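PDB 3DQQ: 3-oxo-tetronate kinase from Salmonella typhimurium, which probably catalyses the ATP-dependent phosphorylation of 3-oxo-tetronate to 3-oxo-tetronate 4-phosphate, as a member of the four-carbon acid sugar kinase family. Local coordinates for residues 136-140 and 141-145; 170-173 and 174-178; 345-348 and 349-353. One frame throughout, in Å; residues are numbered along the deposited sequence.

Contact 1 (136-140 and 141-145); sequences LLAES and GMRHH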
loop_
_atom_site.group_PDB
_atom_site.type_symbol
_atom_site.label_atom_id
_atom_site.label_comp_id
_atom_site.label_asym_id
_atom_site.label_seq_id
_atom_site.Cartn_x
_atom_site.Cartn_y
_atom_site.Cartn_z
ATOM N N LEU A 136 -3.719 20.066 14.502
ATOM C CA LEU A 136 -2.403 20.570 14.072
ATOM C C LEU A 136 -1.689 19.587 13.143
ATOM O O LEU A 136 -1.771 18.371 13.334
ATOM C CB LEU A 136 -1.509 20.842 15.286
ATOM C CG LEU A 136 -1.838 22.013 16.215
ATOM C CD1 LEU A 136 -1.009 21.843 17.472
ATOM C CD2 LEU A 136 -1.602 23.394 15.561
ATOM N N LEU A 137 -1.008 20.119 12.136
ATOM C CA LEU A 137 -0.145 19.338 11.251
ATOM C C LEU A 137 0.504 18.159 11.934
ATOM O O LEU A 137 0.412 17.036 11.450
ATOM C CB LEU A 137 1.027 20.186 10.755
ATOM C CG LEU A 137 1.518 20.097 9.307
ATOM C CD1 LEU A 137 2.981 20.491 9.257
ATOM C CD2 LEU A 137 1.274 18.807 8.648
ATOM N N ALA A 138 1.186 18.428 13.046
ATOM C CA ALA A 138 2.034 17.427 13.630
ATOM C C ALA A 138 1.214 16.391 14.390
ATOM O O ALA A 138 1.751 15.390 14.805
ATOM C CB ALA A 138 3.088 18.056 14.510
ATOM N N GLU A 139 -0.088 16.590 14.534
ATOM C CA GLU A 139 -0.934 15.584 15.168
ATOM C C GLU A 139 -1.878 14.979 14.146
ATOM O O GLU A 139 -2.944 14.468 14.516
ATOM C CB GLU A 139 -1.765 16.206 16.331
ATOM C CG GLU A 139 -0.951 17.111 17.235
ATOM C CD GLU A 139 -1.695 17.668 18.451
ATOM O OE1 GLU A 139 -2.944 17.636 18.533
ATOM O OE2 GLU A 139 -0.983 18.172 19.341
ATOM N N SER A 140 -1.515 15.054 12.878
ATOM C CA SER A 140 -2.309 14.491 11.775
ATOM C C SER A 140 -1.511 13.421 11.113
ATOM O O SER A 140 -0.369 13.178 11.493
ATOM C CB SER A 140 -2.604 15.583 10.720
ATOM O OG SER A 140 -1.426 15.905 9.949
ATOM N N GLY A 141 -2.072 12.830 10.062
ATOM C CA GLY A 141 -1.339 11.794 9.281
ATOM C C GLY A 141 0.085 12.192 8.851
ATOM O O GLY A 141 1.042 11.378 8.907
ATOM N N MET A 142 0.217 13.470 8.473
ATOM C CA MET A 142 1.489 14.053 8.027
ATOM C C MET A 142 2.643 13.767 8.944
ATOM O O MET A 142 3.781 13.869 8.560
ATOM C CB MET A 142 1.344 15.569 7.896
ATOM C CG MET A 142 0.543 15.996 6.699
ATOM S SD MET A 142 1.213 15.330 5.148
ATOM C CE MET A 142 -0.259 14.446 4.690
ATOM N N ARG A 143 2.343 13.453 10.184
ATOM C CA ARG A 143 3.369 13.217 11.166
ATOM C C ARG A 143 4.278 12.044 10.846
ATOM O O ARG A 143 5.438 12.039 11.241
ATOM C CB ARG A 143 2.651 12.988 12.465
ATOM C CG ARG A 143 3.483 12.610 13.602
ATOM C CD ARG A 143 2.544 12.120 14.673
ATOM N NE ARG A 143 3.188 12.025 15.983
ATOM C CZ ARG A 143 3.692 13.050 16.711
ATOM N NH1 ARG A 143 3.709 14.328 16.274
ATOM N NH2 ARG A 143 4.207 12.783 17.920
ATOM N N HIS A 144 3.751 11.046 10.139
ATOM C CA HIS A 144 4.577 9.918 9.718
ATOM C C HIS A 144 4.684 9.808 8.205
ATOM O O HIS A 144 5.006 8.753 7.675
ATOM C CB HIS A 144 4.072 8.608 10.316
ATOM C CG HIS A 144 4.279 8.511 11.806
ATOM N ND1 HIS A 144 5.497 8.169 12.376
ATOM C CD2 HIS A 144 3.427 8.732 12.846
ATOM C CE1 HIS A 144 5.386 8.177 13.696
ATOM N NE2 HIS A 144 4.140 8.518 14.009
ATOM N N HIS A 145 4.458 10.912 7.502
ATOM C CA HIS A 145 4.682 10.955 6.057
ATOM C C HIS A 145 5.993 10.239 5.715
ATOM O O HIS A 145 7.020 10.459 6.358
ATOM C CB HIS A 145 4.701 12.390 5.548
ATOM C CG HIS A 145 4.508 12.505 4.076
ATOM N ND1 HIS A 145 5.526 12.286 3.176
ATOM C CD2 HIS A 145 3.419 12.836 3.343
ATOM C CE1 HIS A 145 5.064 12.453 1.949
ATOM N NE2 HIS A 145 3.788 12.795 2.022
#
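R143 reaches back to the turn before it and gives a hydrogen bond from NH1 to A138 O at 2.7 Å. The N-H is bent well off the line to the oxygen (133°), and the carbonyl oxygen lies near the edge of the guanidinium but tilted out of its plane. CG of R143 stands anti to its own N (chi1 175°) and the chain stays extended as far as NE, which lays the methylenes alongside A138 O before the terminal nitrogen closes on it. An arginine suits this place because its length lets a side chain satisfy a carbonyl five residues back. The backbone of R143 is tied in as well: its N bonds to S140 O at 3.0 Å, a much straighter bond (165°).

S140 joins the two turns. Its OG gives a hydrogen bond to L137 O at 2.6 Å and accepts one from M142 N at 3.3 Å, so one small hydroxyl bridges the first turn and the start of the 3-10 segment 141-143. L137 O also receives S140 N, and two donors therefore hold that carbonyl.

Beside this polar core, CD2 of L137 meets CB of M142 at 3.3 Å, the two side chains crossing at a slant. M142 then bends at chi2 and chi3 and packs on T87 of its own chain and on Q326 of the second subunit. The whole turn follows the small antiparallel sheet: L137 packs on L130 and S140 on V132, both of strand 129-132, while R143 packs on L286 of the second subunit.

Contact 2 (170-173 and 174-178); sequences IPAQ and TLDEG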
loop_
_atom_site.group_PDB
_atom_site.type_symbol
_atom_site.label_atom_id
_atom_site.label_comp_id
_atom_site.label_asym_id
_atom_site.label_seq_id
_atom_site.Cartn_x
_atom_site.Cartn_y
_atom_site.Cartn_z
ATOM N N ILE A 170 0.810 37.124 9.884
ATOM C CA ILE A 170 -0.341 38.019 9.847
ATOM C C ILE A 170 -1.522 37.179 10.303
ATOM O O ILE A 170 -1.959 36.301 9.611
ATOM C CB ILE A 170 -0.631 38.577 8.437
ATOM C CG1 ILE A 170 0.596 39.282 7.870
ATOM C CG2 ILE A 170 -1.817 39.547 8.454
ATOM C CD1 ILE A 170 0.968 40.504 8.560
ATOM N N PRO A 171 -2.051 37.452 11.474
ATOM C CA PRO A 171 -3.177 36.641 11.968
ATOM C C PRO A 171 -4.539 36.935 11.335
ATOM O O PRO A 171 -4.802 38.047 10.896
ATOM C CB PRO A 171 -3.232 37.012 13.452
ATOM C CG PRO A 171 -2.664 38.366 13.509
ATOM C CD PRO A 171 -1.688 38.535 12.399
ATOM N N ALA A 172 -5.409 35.934 11.363
ATOM C CA ALA A 172 -6.809 36.038 10.899
ATOM C C ALA A 172 -7.479 37.339 11.298
ATOM O O ALA A 172 -8.092 38.040 10.486
ATOM C CB ALA A 172 -7.588 34.894 11.432
ATOM N N GLN A 173 -7.334 37.699 12.554
ATOM C CA GLN A 173 -7.951 38.940 13.026
ATOM C C GLN A 173 -7.543 40.183 12.237
ATOM O O GLN A 173 -8.363 41.089 12.084
ATOM C CB GLN A 173 -7.652 39.149 14.501
ATOM C CG GLN A 173 -8.426 38.219 15.387
ATOM C CD GLN A 173 -7.734 36.899 15.693
ATOM O OE1 GLN A 173 -6.617 36.620 15.208
ATOM N NE2 GLN A 173 -8.405 36.060 16.520
ATOM N N THR A 174 -6.303 40.269 11.752
ATOM C CA THR A 174 -5.908 41.431 10.937
ATOM C C THR A 174 -6.613 41.407 9.570
ATOM O O THR A 174 -7.126 42.400 9.085
ATOM C CB THR A 174 -4.415 41.442 10.713
ATOM O OG1 THR A 174 -3.738 41.468 11.967
ATOM C CG2 THR A 174 -3.987 42.636 9.873
ATOM N N LEU A 175 -6.617 40.246 8.945
ATOM C CA LEU A 175 -7.333 40.060 7.697
ATOM C C LEU A 175 -8.771 40.514 7.895
ATOM O O LEU A 175 -9.356 41.150 7.034
ATOM C CB LEU A 175 -7.285 38.579 7.309
ATOM C CG LEU A 175 -6.212 38.063 6.348
ATOM C CD1 LEU A 175 -4.964 38.859 6.293
ATOM C CD2 LEU A 175 -5.897 36.647 6.702
ATOM N N ASP A 176 -9.334 40.183 9.049
ATOM C CA ASP A 176 -10.703 40.563 9.369
ATOM C C ASP A 176 -10.848 42.064 9.512
ATOM O O ASP A 176 -11.911 42.598 9.296
ATOM C CB ASP A 176 -11.200 39.839 10.647
ATOM C CG ASP A 176 -11.396 38.296 10.435
ATOM O OD1 ASP A 176 -11.704 37.907 9.267
ATOM O OD2 ASP A 176 -11.219 37.478 11.412
ATOM N N GLU A 177 -9.798 42.766 9.880
ATOM C CA GLU A 177 -9.846 44.215 9.814
ATOM C C GLU A 177 -9.755 44.757 8.387
ATOM O O GLU A 177 -10.056 45.898 8.158
ATOM C CB GLU A 177 -8.729 44.838 10.642
ATOM C CG GLU A 177 -9.029 44.869 12.122
ATOM C CD GLU A 177 -7.776 45.118 13.021
ATOM O OE1 GLU A 177 -6.667 45.456 12.493
ATOM O OE2 GLU A 177 -7.921 44.956 14.283
ATOM N N GLY A 178 -9.303 43.966 7.431
ATOM C CA GLY A 178 -9.299 44.413 6.061
ATOM C C GLY A 178 -7.964 44.778 5.424
ATOM O O GLY A 178 -6.866 44.642 6.029
#
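T174 faces back onto P171, its OG1 lying 3.6 Å from both CG and CD of P171. The hydroxyl stands beside the backbone N (chi1 -58°), which leaves CG2 anti to that nitrogen and directed at I170. There the side chains of I170 and T174 cross at about a right angle, with I170 CG2 3.9 Å from T174 CB. The same methyl also meets L175 CD1 at 3.9 Å, again nearly at right angles, so one beta-branched methyl serves two neighbours.

P171 occupies the N-cap position of helix 172-177. Its ring nitrogen has no hydrogen to donate, which costs nothing ahead of the first turn, while its carbonyl oxygen takes T174 N at 2.8 Å and L175 N only weakly. One turn on, D176 N bonds to A172 O at 2.9 Å. The carboxylate of D176 folds back over that carbonyl, but OD1 finds its partners in R205, by a salt bridge, and H206. Q173 bends at chi2, and its NE2 bonds to Y126 OH.

Chemically, the turn has two characters. I170 and L175 suit the apolar side, where they pack against helix 179-191, whereas Q173 and D176 send their polar ends to other parts of the sugar-binding domain. Through OD1, D176 ties this short helix to helix 204-214, and the nearby positive charge of R205 would probably favour the charged carboxylate.

Contact 3 (345-348 and 349-353); sequences LAAR and LAEGG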
loop_
_atom_site.group_PDB
_atom_site.type_symbol
_atom_site.label_atom_id
_atom_site.label_comp_id
_atom_site.label_asym_id
_atom_site.label_seq_id
_atom_site.Cartn_x
_atom_site.Cartn_y
_atom_site.Cartn_z
ATOM N N LEU A 345 0.979 1.437 -26.107
ATOM C CA LEU A 345 -0.433 1.325 -26.413
ATOM C C LEU A 345 -0.970 2.724 -26.740
ATOM O O LEU A 345 -1.706 2.915 -27.733
ATOM C CB LEU A 345 -1.160 0.697 -25.225
ATOM C CG LEU A 345 -2.665 0.559 -25.300
ATOM C CD1 LEU A 345 -3.082 -0.016 -26.624
ATOM C CD2 LEU A 345 -3.156 -0.303 -24.150
ATOM N N ALA A 346 -0.548 3.706 -25.936
ATOM C CA ALA A 346 -1.030 5.078 -26.080
ATOM C C ALA A 346 -0.625 5.618 -27.419
ATOM O O ALA A 346 -1.441 6.169 -28.130
ATOM C CB ALA A 346 -0.497 5.973 -24.958
ATOM N N ALA A 347 0.639 5.446 -27.785
ATOM C CA ALA A 347 1.086 5.936 -29.109
ATOM C C ALA A 347 0.205 5.348 -30.212
ATOM O O ALA A 347 -0.334 6.081 -31.035
ATOM C CB ALA A 347 2.560 5.633 -29.364
ATOM N N ARG A 348 -0.000 4.041 -30.194
ATOM C CA ARG A 348 -0.794 3.406 -31.251
ATOM C C ARG A 348 -2.248 3.846 -31.295
ATOM O O ARG A 348 -2.801 4.030 -32.370
ATOM C CB ARG A 348 -0.705 1.883 -31.148
ATOM C CG ARG A 348 0.681 1.381 -31.542
ATOM C CD ARG A 348 0.833 -0.056 -31.207
ATOM N NE ARG A 348 1.836 -0.738 -32.036
ATOM C CZ ARG A 348 1.712 -1.001 -33.349
ATOM N NH1 ARG A 348 0.620 -0.641 -34.045
ATOM N NH2 ARG A 348 2.688 -1.648 -33.976
ATOM N N LEU A 349 -2.852 4.039 -30.128
ATOM C CA LEU A 349 -4.220 4.538 -30.048
ATOM C C LEU A 349 -4.305 5.927 -30.689
ATOM O O LEU A 349 -5.205 6.202 -31.506
ATOM C CB LEU A 349 -4.704 4.539 -28.592
ATOM C CG LEU A 349 -4.986 3.146 -28.022
ATOM C CD1 LEU A 349 -5.227 3.175 -26.527
ATOM C CD2 LEU A 349 -6.190 2.550 -28.749
ATOM N N ALA A 350 -3.339 6.777 -30.361
ATOM C CA ALA A 350 -3.247 8.085 -31.018
ATOM C C ALA A 350 -3.119 7.936 -32.520
ATOM O O ALA A 350 -3.918 8.533 -33.219
ATOM C CB ALA A 350 -2.100 8.957 -30.464
ATOM N N GLU A 351 -2.153 7.138 -33.015
ATOM C CA GLU A 351 -1.998 6.902 -34.488
ATOM C C GLU A 351 -3.294 6.401 -35.118
ATOM O O GLU A 351 -3.572 6.712 -36.227
ATOM C CB GLU A 351 -0.867 5.907 -34.857
ATOM C CG GLU A 351 0.631 6.264 -34.390
ATOM C CD GLU A 351 1.513 4.968 -34.013
ATOM O OE1 GLU A 351 1.533 3.971 -34.824
ATOM O OE2 GLU A 351 2.158 4.932 -32.893
ATOM N N GLY A 352 -4.093 5.644 -34.392
ATOM C CA GLY A 352 -5.326 5.110 -34.943
ATOM C C GLY A 352 -6.513 6.005 -34.735
ATOM O O GLY A 352 -7.645 5.600 -34.943
ATOM N N GLY A 353 -6.274 7.215 -34.269
ATOM C CA GLY A 353 -7.327 8.203 -34.153
ATOM C C GLY A 353 -8.027 8.380 -32.830
ATOM O O GLY A 353 -8.922 9.203 -32.750
#
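L349 sets its side chain against L345, one helical turn earlier, CD1 to CD1 at 3.8 Å. L345 CG lies anti to its backbone N (chi1 177°) whereas L349 CG stands beside its own (chi1 -72°), and these different first torsions bring the two branched ends together at a slant. Leucine fits both places, since its forked end can fill the layer between this helix and its neighbours: L345 packs on L298 and A299 of helix 288-304, and L349 on V302 of that helix and on V254 and L256 of strand 253-257. The L349 amide bonds to L345 O at 2.9 Å, continuing the regular helical ladder.

A350 follows, its N reaching A346 O at 3.0 Å in an almost straight bond. Its methyl rests against A347 O and also packs on L372. Small residues suit this side of the helix, where A346 and A347 both touch S371 at the end of helix 362-371.

Helix 336-351 closes, just beyond, in a Schellman motif: G353 N bonds to A350 O, and I354 N pairs with L349 O.

E351 still belongs to the helix, with its N on A347 O at 2.9 Å. Its side chain bends at chi2 and doubles back, leaving OE2 3.6 Å from A347 CB and 4.1 Å from R348 CG. The contact with R348 is thus to the aliphatic stem; the charged ends remain apart, R348 NH1 lying 4.8 Å from E351 OE1, and R348 has a weak, long ion pair with E296.

G352 is the first residue to leave helical angles, though its N still reaches R348 O at 2.9 Å. G353 then takes positive phi (96°), a conformation in which a side chain would press against the preceding carbonyl oxygen.

In the fold
Contacts 1 and 2 belong to the sugar-binding N-terminal domain and contact 3 to the nucleotide-binding C-terminal domain. The centres of contacts 1 and 2 are about 26 Å apart, with nearest atoms about 14 Å apart, so they are separate local features of one domain. Contact 3 lies on the opposite side of the chain's centre from both, about 43 Å from contact 1 and 54 Å from contact 2, centre to centre. It alone comes near the probable ATP site: the side chain of A346 is about 8 Å from that of T364, which by similarity binds ATP. Contact 1 differs from the other two in reaching the second subunit.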